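Local coordinates for protein bacteriocin (Pseudomonas syringae pv. tomato, PDB 4FZL) that probably kills competing bacteria by degrading the peptidoglycan precursor lipid II, and binds a calcium ion, at residues V123-R126 and V131-V134; H99-G104 and D195-N200. One frame throughout, in Å; residues are numbered along the deposited sequence.

Interaction 1 (V123-R126 and V131-V134)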
# COMPACT_ATOMS: atom_id res chain seq x y z
N VAL A 123 11.44 -1.35 11.76
CA VAL A 123 10.99 -1.17 13.13
C VAL A 123 12.22 -1.17 14.08
O VAL A 123 12.98 -2.08 14.09
CB VAL A 123 10.00 -2.26 13.54
CG1 VAL A 123 9.51 -2.14 15.01
CG2 VAL A 123 8.79 -2.26 12.57
N ASP A 124 12.33 -0.12 14.89
CA ASP A 124 13.38 0.01 15.88
C ASP A 124 12.71 -0.34 17.22
O ASP A 124 12.11 0.51 17.85
CB ASP A 124 13.91 1.45 15.87
CG ASP A 124 14.91 1.73 17.00
OD1 ASP A 124 15.17 2.95 17.29
OD2 ASP A 124 15.46 0.75 17.57
N ILE A 125 12.74 -1.61 17.62
CA ILE A 125 12.04 -2.03 18.84
C ILE A 125 12.51 -1.30 20.10
O ILE A 125 11.73 -1.09 21.01
CB ILE A 125 12.20 -3.54 19.06
CG1 ILE A 125 11.44 -4.30 17.96
CG2 ILE A 125 11.74 -3.91 20.47
CD1 ILE A 125 12.16 -5.55 17.44
N ARG A 126 13.80 -0.95 20.16
CA ARG A 126 14.35 -0.29 21.31
C ARG A 126 13.67 1.05 21.47
O ARG A 126 13.54 1.54 22.60
CB ARG A 126 15.87 -0.09 21.17
CG ARG A 126 16.74 -1.35 21.03
CD ARG A 126 18.23 -1.03 21.02
NE ARG A 126 18.62 -0.31 22.25
CZ ARG A 126 18.58 -0.83 23.49
NH1 ARG A 126 18.21 -2.09 23.71
NH2 ARG A 126 18.93 -0.07 24.51
N VAL A 131 6.97 -2.38 24.41
CA VAL A 131 7.70 -3.64 24.09
C VAL A 131 8.96 -3.81 24.93
O VAL A 131 9.22 -4.87 25.51
CB VAL A 131 7.98 -3.79 22.57
CG1 VAL A 131 8.94 -4.93 22.28
CG2 VAL A 131 6.67 -3.94 21.81
N MET A 132 9.73 -2.73 25.04
CA MET A 132 10.95 -2.79 25.87
C MET A 132 10.63 -3.10 27.34
O MET A 132 11.40 -3.82 27.99
CB MET A 132 11.77 -1.52 25.72
CG MET A 132 12.42 -1.47 24.36
SD MET A 132 13.69 -2.73 24.09
CE MET A 132 15.02 -2.12 25.15
N ASN A 133 9.50 -2.58 27.86
CA ASN A 133 9.00 -2.90 29.21
C ASN A 133 8.79 -4.42 29.38
O ASN A 133 9.06 -4.97 30.44
CB ASN A 133 7.62 -2.24 29.49
CG ASN A 133 7.73 -0.84 30.03
OD1 ASN A 133 8.83 -0.26 30.06
ND2 ASN A 133 6.58 -0.27 30.45
N VAL A 134 8.25 -5.07 28.34
CA VAL A 134 7.97 -6.53 28.43
C VAL A 134 9.24 -7.35 28.34
O VAL A 134 9.43 -8.33 29.09
CB VAL A 134 6.98 -6.98 27.36
CG1 VAL A 134 6.73 -8.49 27.39
CG2 VAL A 134 5.68 -6.24 27.57

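Interaction 2 (H99-G104 and D195-N200). With CA (calcium ion), chain C.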
# COMPACT_ATOMS: atom_id res chain seq x y z
N HIS A 99 -3.60 2.15 -6.17
CA HIS A 99 -4.15 0.79 -6.31
C HIS A 99 -5.17 0.54 -5.20
O HIS A 99 -6.25 0.03 -5.47
CB HIS A 99 -2.94 -0.24 -6.30
CG HIS A 99 -3.33 -1.64 -6.61
ND1 HIS A 99 -2.41 -2.62 -6.77
CD2 HIS A 99 -4.55 -2.21 -6.91
CE1 HIS A 99 -3.00 -3.77 -7.11
NE2 HIS A 99 -4.31 -3.54 -7.22
N ALA A 100 -4.85 0.91 -3.97
CA ALA A 100 -5.78 0.76 -2.85
C ALA A 100 -7.02 1.63 -3.09
O ALA A 100 -8.17 1.24 -2.69
CB ALA A 100 -5.09 1.06 -1.53
N LEU A 101 -6.80 2.84 -3.60
CA LEU A 101 -7.93 3.73 -3.88
C LEU A 101 -8.90 3.09 -4.94
O LEU A 101 -10.13 3.00 -4.80
CB LEU A 101 -7.45 5.10 -4.39
CG LEU A 101 -8.51 6.09 -4.86
CD1 LEU A 101 -9.21 6.53 -3.59
CD2 LEU A 101 -7.75 7.25 -5.49
N ALA A 102 -8.27 2.66 -6.03
CA ALA A 102 -8.97 1.91 -7.09
C ALA A 102 -9.78 0.71 -6.51
O ALA A 102 -10.92 0.50 -6.91
CB ALA A 102 -8.00 1.45 -8.20
N HIS A 103 -9.18 -0.02 -5.58
CA HIS A 103 -9.76 -1.21 -5.09
C HIS A 103 -11.03 -0.86 -4.32
O HIS A 103 -11.99 -1.60 -4.32
CB HIS A 103 -8.79 -1.98 -4.20
CG HIS A 103 -9.22 -3.37 -3.95
ND1 HIS A 103 -9.02 -4.36 -4.86
CD2 HIS A 103 -9.91 -3.95 -2.87
CE1 HIS A 103 -9.57 -5.48 -4.38
NE2 HIS A 103 -10.06 -5.22 -3.14
N GLY A 104 -11.06 0.28 -3.62
CA GLY A 104 -12.29 0.63 -2.84
C GLY A 104 -13.49 0.96 -3.76
O GLY A 104 -14.64 0.86 -3.37
N ASP A 195 -5.63 -5.18 8.26
CA ASP A 195 -5.99 -3.75 8.43
C ASP A 195 -7.25 -3.45 7.61
O ASP A 195 -7.34 -3.81 6.44
CB ASP A 195 -4.85 -2.90 8.02
CG ASP A 195 -4.91 -1.46 8.61
OD1 ASP A 195 -4.83 -1.22 9.86
OD2 ASP A 195 -4.92 -0.52 7.78
N VAL A 196 -8.21 -2.77 8.22
CA VAL A 196 -9.41 -2.40 7.50
C VAL A 196 -9.15 -1.11 6.73
O VAL A 196 -8.72 -0.09 7.33
CB VAL A 196 -10.56 -2.25 8.41
CG1 VAL A 196 -11.79 -1.62 7.70
CG2 VAL A 196 -10.81 -3.64 8.99
N TYR A 197 -9.42 -1.17 5.41
CA TYR A 197 -9.35 0.00 4.57
C TYR A 197 -10.75 0.64 4.47
O TYR A 197 -11.64 0.07 3.88
CB TYR A 197 -8.86 -0.38 3.17
CG TYR A 197 -8.62 0.78 2.27
CD1 TYR A 197 -7.39 1.41 2.26
CD2 TYR A 197 -9.59 1.27 1.46
CE1 TYR A 197 -7.04 2.40 1.35
CE2 TYR A 197 -9.36 2.33 0.64
CZ TYR A 197 -8.08 2.88 0.54
OH TYR A 197 -7.89 3.93 -0.27
N ASP A 198 -10.92 1.78 5.11
CA ASP A 198 -12.16 2.56 4.98
C ASP A 198 -12.12 3.37 3.70
O ASP A 198 -11.28 4.28 3.55
CB ASP A 198 -12.31 3.49 6.19
CG ASP A 198 -13.66 4.25 6.20
OD1 ASP A 198 -13.95 4.79 7.28
OD2 ASP A 198 -14.39 4.32 5.16
N ALA A 199 -12.94 2.95 2.73
CA ALA A 199 -12.92 3.47 1.36
C ALA A 199 -13.81 4.72 1.17
O ALA A 199 -13.92 5.30 0.10
CB ALA A 199 -13.30 2.39 0.36
N ASN A 200 -14.35 5.24 2.26
CA ASN A 200 -15.08 6.52 2.17
C ASN A 200 -14.07 7.59 1.81
O ASN A 200 -13.08 7.74 2.52
CB ASN A 200 -15.81 6.81 3.49
CG ASN A 200 -16.68 8.07 3.41
OD1 ASN A 200 -16.39 9.03 2.72
ND2 ASN A 200 -17.76 8.06 4.15
CA CA C . -4.96 1.15 9.60
O HOH W 1 -6.06 1.92 8.10
O HOH W 2 -5.23 3.49 10.38

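Interaction 1 (V123-R126 and V131-V134)
Ile-125 and Arg-126, at the start of a 3-10 segment, pack against Val-131 and Met-132 of helix 129-135. The 3-10 segment and the helix pack together on the long strands of the mixed sheet of the colicin M-like domain. No hydrogen bond joins the segments, so apolar packing carries most of the contact.

The first group of contacts is purely apolar. The CG2 methyl of Ile-125 presses on CG1 of Val-131 at 3.5 Å, tighter than usual for two carbons, and the same Ile-125 CG2 lies 4.3 Å from SD of Met-132. Each of the two methyls is the branch anti to its residue's backbone N. Beta-branched residues suit this place because one methyl can reach across while the rest of the side chain meets the sheet: Ile-125 also touches Leu-172, Val-234 and Val-236, and Val-131 rests on Phe-150 and Leu-172.

The second group sets Met-132 against backbone. Its CG lies 3.4 Å from Ile-125 O and 3.7 Å from Arg-126 O, beside two carbonyls of the 3-10 segment. Its sulfur sits 3.8 Å from the CA of Arg-126. An unbranched, flexible methionine can follow the bent path beside the 3-10 backbone: chi2 (-67°) and chi3 (-71°) are both bent, which curls the chain along it.

The third group brings a methyl against a charged group. Arg-126 starts off away from the helix, yet its chain, bent at chi3, ends with the guanidinium beside Met-132. Arginine suits this exposed margin, since its aliphatic stem can pack while its charged end remains near solvent. Trp-184 touches both side chains, and the Met-132 CE methyl meets the guanidinium obliquely, 3.5 Å from Arg-126 NH1.

Interaction 2 (H99-G104 and D195-N200)
Tyr-197 brings its ring to Ala-100 and its OH to the backbone of Leu-101, where helix 96-106 packs on the end of strand 184-197 in a helix-on-sheet arrangement within the colicin M-like fold. All five residues that touch are buried, and no hydrogen bond crosses between the segments.

The tight side sets one ring and one methyl against helix backbone and the CB of Ala-100. That CB of Ala-100 comes within 3.7 Å of Tyr-197 CE1, while the ring carbon CZ of Tyr-197 lies 3.6 Å from Ala-100 O, the carbonyl approaching obliquely. With chi1 of -174°, Tyr-197 holds CG anti to its backbone N, extending the ring across to the helix; its OH ends 3.6 Å from the CA of Leu-101. Alanine suits this helix position because its single methyl lets a broad ring come close. Further along, Ala-199 CB rests 3.8 Å from the CA of Gly-104; having no side chain, the glycine allows backbone and methyl to meet directly. The Ala-100 carbonyl accepts bonds from Gly-104 N within the helix and from Tyr-224 OH, whose ring also meets that of Tyr-197.

The looser, solvent side is Val-196 near the strand's end and Asp-198 and Asn-200 in the loop beyond. There Asp-198 OD2 accepts from Asn-200 N in an Asx turn; the N-H...O angle is 162°, and OD2 is met on its anti side, tilted out of the carboxylate plane. Asp-195, buried at the other end of 195-200, faces a calcium ion rather than the helix. Leu-165 O and Asn-167 O join it among the ligands, with two waters. A carboxylate suits this site because both oxygens can grip the metal: Asp-195 binds calcium with OD1 at 2.4 Å and OD2 at 2.5 Å.

How the interactions relate
Following the chain from the N terminus, helix 96-106 comes first and supplies one half of interaction 2. The loop after helix 116-119 and then helix 129-135 make interaction 1, a local closure with just four residues between its segments. Three long strands follow, and at the end of strand 184-197 the chain returns to helix 96-106, closing a loop of 90 residues. Interaction 1 is therefore nested inside interaction 2, without crossing it. Their centres lie about 30 Å apart. Strand 184-197 relates them: its Trp-184 end borders interaction 1, whereas its far end reaches calcium and the earlier helix.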